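Local coordinates for protein urocanate hydratase (Paenibacillus sp. Soil724D2, PDB 7NED) that catalyses the hydration of thiourocanate in bacterial ergothioneine catabolism, using NAD+ as cofactor, and also binds urocanate, at residues I363-N377 with P397-L411. Numbering follows the deposited sequence.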
# COMPACT_ATOMS: atom_id res chain seq x y z
N ILE A 363 11.35 23.32 23.68
CA ILE A 363 9.98 22.86 23.90
C ILE A 363 9.22 23.89 24.72
O ILE A 363 8.08 24.23 24.40
CB ILE A 363 9.99 21.47 24.58
CG1 ILE A 363 10.62 20.43 23.64
CG2 ILE A 363 8.56 21.01 25.00
CD1 ILE A 363 9.88 20.25 22.28
N HIS A 364 9.84 24.44 25.78
CA HIS A 364 9.10 25.35 26.65
C HIS A 364 8.73 26.64 25.91
O HIS A 364 7.64 27.20 26.14
CB HIS A 364 9.92 25.65 27.91
CG HIS A 364 9.92 24.50 28.88
ND1 HIS A 364 10.79 24.42 29.95
CD2 HIS A 364 9.14 23.39 28.95
CE1 HIS A 364 10.55 23.32 30.63
NE2 HIS A 364 9.56 22.67 30.04
N ALA A 365 9.59 27.12 25.03
CA ALA A 365 9.22 28.28 24.22
C ALA A 365 8.03 27.97 23.31
O ALA A 365 7.15 28.83 23.11
CB ALA A 365 10.43 28.75 23.38
N ILE A 366 7.97 26.76 22.75
CA ILE A 366 6.82 26.43 21.91
C ILE A 366 5.58 26.28 22.77
O ILE A 366 4.47 26.67 22.36
CB ILE A 366 7.11 25.17 21.07
CG1 ILE A 366 8.32 25.41 20.16
CG2 ILE A 366 5.87 24.78 20.25
CD1 ILE A 366 8.83 24.15 19.42
N ASP A 367 5.73 25.74 23.95
CA ASP A 367 4.65 25.63 24.89
C ASP A 367 4.06 27.01 25.14
O ASP A 367 2.92 27.22 25.00
CB ASP A 367 5.13 25.05 26.23
CG ASP A 367 5.35 23.54 26.21
OD1 ASP A 367 4.79 22.85 25.37
OD2 ASP A 367 6.07 23.08 27.09
N GLU A 368 4.90 27.97 25.42
CA GLU A 368 4.43 29.32 25.68
C GLU A 368 3.76 29.94 24.45
O GLU A 368 2.79 30.62 24.57
CB GLU A 368 5.53 30.19 26.25
CG GLU A 368 5.84 29.88 27.69
CD GLU A 368 4.69 30.17 28.67
OE1 GLU A 368 3.82 30.98 28.41
OE2 GLU A 368 4.64 29.59 29.73
N PHE A 369 4.29 29.65 23.28
CA PHE A 369 3.67 30.11 22.08
C PHE A 369 2.26 29.56 21.95
O PHE A 369 1.38 30.27 21.63
CB PHE A 369 4.45 29.73 20.86
CG PHE A 369 3.70 29.98 19.62
CD1 PHE A 369 3.61 31.24 19.10
CD2 PHE A 369 3.03 28.97 18.99
CE1 PHE A 369 2.87 31.49 17.97
CE2 PHE A 369 2.30 29.22 17.85
CZ PHE A 369 2.22 30.47 17.35
N ILE A 370 2.07 28.29 22.24
CA ILE A 370 0.75 27.71 22.07
C ILE A 370 -0.27 28.35 23.02
O ILE A 370 -1.40 28.67 22.62
CB ILE A 370 0.83 26.18 22.26
CG1 ILE A 370 1.64 25.55 21.09
CG2 ILE A 370 -0.55 25.62 22.32
CD1 ILE A 370 1.96 24.01 21.25
N LEU A 371 0.11 28.54 24.26
CA LEU A 371 -0.77 29.16 25.23
C LEU A 371 -1.23 30.58 24.81
O LEU A 371 -2.33 30.96 25.07
CB LEU A 371 -0.09 29.16 26.57
CG LEU A 371 0.21 27.79 27.11
CD1 LEU A 371 1.00 27.88 28.40
CD2 LEU A 371 -1.03 26.90 27.22
N GLU A 372 -0.39 31.30 24.10
CA GLU A 372 -0.68 32.62 23.64
C GLU A 372 -1.44 32.64 22.32
O GLU A 372 -2.32 33.40 22.15
CB GLU A 372 0.58 33.46 23.43
CG GLU A 372 1.60 33.50 24.55
CD GLU A 372 3.04 33.89 24.12
OE1 GLU A 372 3.41 33.84 22.93
OE2 GLU A 372 3.85 34.25 24.98
N ALA A 373 -1.04 31.81 21.38
CA ALA A 373 -1.62 31.81 20.07
C ALA A 373 -2.87 30.98 19.87
O ALA A 373 -3.54 31.20 18.92
CB ALA A 373 -0.56 31.46 19.04
N PHE A 374 -3.15 30.03 20.77
CA PHE A 374 -4.35 29.19 20.69
C PHE A 374 -5.21 29.31 21.95
O PHE A 374 -5.87 28.35 22.35
CB PHE A 374 -3.98 27.71 20.48
CG PHE A 374 -3.25 27.45 19.20
CD1 PHE A 374 -3.95 27.06 18.07
CD2 PHE A 374 -1.87 27.57 19.14
CE1 PHE A 374 -3.28 26.82 16.89
CE2 PHE A 374 -1.21 27.32 17.97
CZ PHE A 374 -1.91 26.95 16.84
N SER A 375 -5.21 30.50 22.57
CA SER A 375 -5.82 30.65 23.90
C SER A 375 -7.33 30.46 23.88
O SER A 375 -7.90 30.12 24.92
CB SER A 375 -5.48 32.02 24.50
OG SER A 375 -5.93 33.09 23.68
N ASP A 376 -7.99 30.61 22.72
CA ASP A 376 -9.41 30.30 22.62
C ASP A 376 -9.67 28.80 22.59
O ASP A 376 -10.84 28.38 22.69
CB ASP A 376 -9.98 30.98 21.38
CG ASP A 376 -9.24 30.55 20.11
OD1 ASP A 376 -9.80 29.77 19.32
OD2 ASP A 376 -8.05 30.94 19.96
N ASN A 377 -8.62 27.99 22.47
CA ASN A 377 -8.73 26.54 22.40
C ASN A 377 -8.41 26.04 23.80
O ASN A 377 -7.25 25.81 24.14
CB ASN A 377 -7.76 25.97 21.37
CG ASN A 377 -7.83 24.47 21.28
OD1 ASN A 377 -8.26 23.80 22.22
ND2 ASN A 377 -7.41 23.94 20.14
N PRO A 397 14.08 16.34 24.15
CA PRO A 397 12.84 17.01 24.57
C PRO A 397 11.83 17.01 23.44
O PRO A 397 12.18 17.29 22.29
CB PRO A 397 13.31 18.43 24.90
CG PRO A 397 14.80 18.25 25.27
CD PRO A 397 15.28 17.18 24.34
N ALA A 398 10.58 16.68 23.77
CA ALA A 398 9.53 16.58 22.75
C ALA A 398 8.19 16.93 23.40
O ALA A 398 8.06 16.93 24.63
CB ALA A 398 9.48 15.16 22.15
N ARG A 399 7.18 17.15 22.55
CA ARG A 399 5.85 17.48 23.04
C ARG A 399 4.81 16.82 22.16
O ARG A 399 4.97 16.77 20.93
CB ARG A 399 5.64 19.01 23.06
CG ARG A 399 4.25 19.47 23.54
CD ARG A 399 3.98 19.14 25.04
NE ARG A 399 4.80 19.94 25.95
CZ ARG A 399 5.57 19.45 26.92
NH1 ARG A 399 5.67 18.13 27.15
NH2 ARG A 399 6.28 20.30 27.64
N ILE A 400 3.77 16.27 22.81
CA ILE A 400 2.56 15.80 22.14
C ILE A 400 1.50 16.88 22.25
O ILE A 400 1.35 17.53 23.31
CB ILE A 400 2.05 14.47 22.73
CG1 ILE A 400 0.85 13.93 21.93
CG2 ILE A 400 1.67 14.65 24.17
CD1 ILE A 400 1.31 13.42 20.47
N GLY A 401 0.76 17.12 21.15
CA GLY A 401 -0.28 18.13 21.25
C GLY A 401 -1.28 17.94 20.14
O GLY A 401 -0.95 18.14 18.97
N TRP A 402 -2.49 17.50 20.47
CA TRP A 402 -3.47 17.16 19.45
C TRP A 402 -4.02 18.43 18.84
O TRP A 402 -4.59 19.28 19.54
CB TRP A 402 -4.60 16.31 20.03
CG TRP A 402 -4.21 14.90 20.25
CD1 TRP A 402 -3.07 14.45 20.85
CD2 TRP A 402 -4.96 13.74 19.86
NE1 TRP A 402 -3.07 13.07 20.87
CE2 TRP A 402 -4.21 12.61 20.25
CE3 TRP A 402 -6.19 13.54 19.22
CZ2 TRP A 402 -4.64 11.28 20.01
CZ3 TRP A 402 -6.61 12.23 18.96
CH2 TRP A 402 -5.84 11.12 19.37
N PHE A 403 -3.86 18.54 17.52
CA PHE A 403 -4.29 19.69 16.77
C PHE A 403 -5.02 19.19 15.53
O PHE A 403 -4.72 18.10 15.01
CB PHE A 403 -3.08 20.56 16.35
CG PHE A 403 -2.60 21.51 17.42
CD1 PHE A 403 -3.35 22.61 17.76
CD2 PHE A 403 -1.37 21.33 18.04
CE1 PHE A 403 -2.92 23.53 18.72
CE2 PHE A 403 -0.93 22.25 19.00
CZ PHE A 403 -1.71 23.35 19.32
N GLY A 404 -5.94 20.00 15.00
CA GLY A 404 -6.65 19.66 13.79
C GLY A 404 -6.23 20.46 12.57
O GLY A 404 -5.14 21.05 12.50
N HIS A 405 -7.13 20.51 11.59
CA HIS A 405 -6.79 21.07 10.29
C HIS A 405 -6.56 22.57 10.39
O HIS A 405 -7.39 23.30 10.93
CB HIS A 405 -7.92 20.78 9.29
CG HIS A 405 -7.65 21.30 7.92
ND1 HIS A 405 -6.77 20.69 7.05
CD2 HIS A 405 -8.09 22.41 7.28
CE1 HIS A 405 -6.70 21.39 5.93
NE2 HIS A 405 -7.51 22.43 6.04
N GLY A 406 -5.45 23.02 9.84
CA GLY A 406 -5.09 24.42 9.85
C GLY A 406 -4.30 24.78 11.09
O GLY A 406 -3.32 25.51 11.00
N ASP A 407 -4.69 24.24 12.24
CA ASP A 407 -3.92 24.48 13.47
C ASP A 407 -2.53 23.84 13.39
O ASP A 407 -1.54 24.47 13.79
CB ASP A 407 -4.68 23.95 14.68
CG ASP A 407 -5.82 24.84 15.09
OD1 ASP A 407 -5.93 25.96 14.54
OD2 ASP A 407 -6.63 24.43 15.93
N ARG A 408 -2.43 22.61 12.87
CA ARG A 408 -1.10 22.02 12.71
C ARG A 408 -0.22 22.95 11.89
O ARG A 408 0.94 23.21 12.23
CB ARG A 408 -1.16 20.63 12.06
CG ARG A 408 -1.79 19.60 12.93
CD ARG A 408 -1.65 18.19 12.41
NE ARG A 408 -2.76 17.38 12.90
CZ ARG A 408 -2.91 16.10 12.61
NH1 ARG A 408 -2.00 15.50 11.83
NH2 ARG A 408 -3.97 15.42 13.05
N THR A 409 -0.78 23.45 10.78
CA THR A 409 -0.02 24.31 9.89
C THR A 409 0.38 25.60 10.59
O THR A 409 1.53 26.04 10.50
CB THR A 409 -0.89 24.62 8.66
OG1 THR A 409 -1.24 23.38 8.03
CG2 THR A 409 -0.16 25.55 7.68
N LYS A 410 -0.57 26.24 11.27
CA LYS A 410 -0.30 27.45 12.05
C LYS A 410 0.85 27.25 13.02
O LYS A 410 1.79 28.06 13.09
CB LYS A 410 -1.58 27.85 12.79
CG LYS A 410 -1.39 28.99 13.77
CD LYS A 410 -2.73 29.49 14.25
CE LYS A 410 -2.52 30.53 15.36
NZ LYS A 410 -3.86 30.84 15.97
N LEU A 411 0.79 26.19 13.82
CA LEU A 411 1.87 25.91 14.76
C LEU A 411 3.21 25.75 14.04
O LEU A 411 4.22 26.34 14.41
CB LEU A 411 1.54 24.66 15.56
CG LEU A 411 2.64 24.24 16.51
CD1 LEU A 411 2.94 25.36 17.58
CD2 LEU A 411 2.16 22.99 17.19
O HOH W 1 8.14 20.50 30.44
O HOH W 2 -7.65 25.96 17.87
O HOH W 3 -6.80 20.98 19.32
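K410 and R399 bind helix 363-373 from two sites on P397-L411, which carries edge strand 398-400 of the mixed sheet in the urocanase C-terminal domain and, after a loop, the start of helix 407-420. The short helix and strand segments run roughly parallel, and strand 351-355 adjoins 398-400 in the sheet. K410 can be followed outward: CB lies 4.2 Å from F374 CZ, CG and CD close on that same ring atom, and CE stands over one face of the F374 ring, displaced to its rim. NZ ends in a hydrogen bond to A373 O and a cation-pi contact 18° off the ring normal. With CG anti to the backbone N (chi1 172°) and the chain extended beyond it, K410 reaches this helix end at full length. F403 CE1 takes the opposite F374 face, 3.7 Å from F374 CD1, while D407 OD1 meets the edge at CE1. L411 CD1 packs 3.7 Å from I370 CG1 and also touches I366 and F369. At the other site R399 grips D367 side-on: NE to OD1 at 3.0 Å, NH2 to OD2 at 2.8 Å, both through syn lone pairs, the two planes only 11° apart. R399 NH1 bonds Q133, so the guanidinium is held from a second direction. A leucine at R399 would probably leave the buried D367 carboxylate without its charge partner and Q133 without the NH1 donor. I363 CG2 lies over one face of this guanidinium, 3.6 Å from R399 NH2.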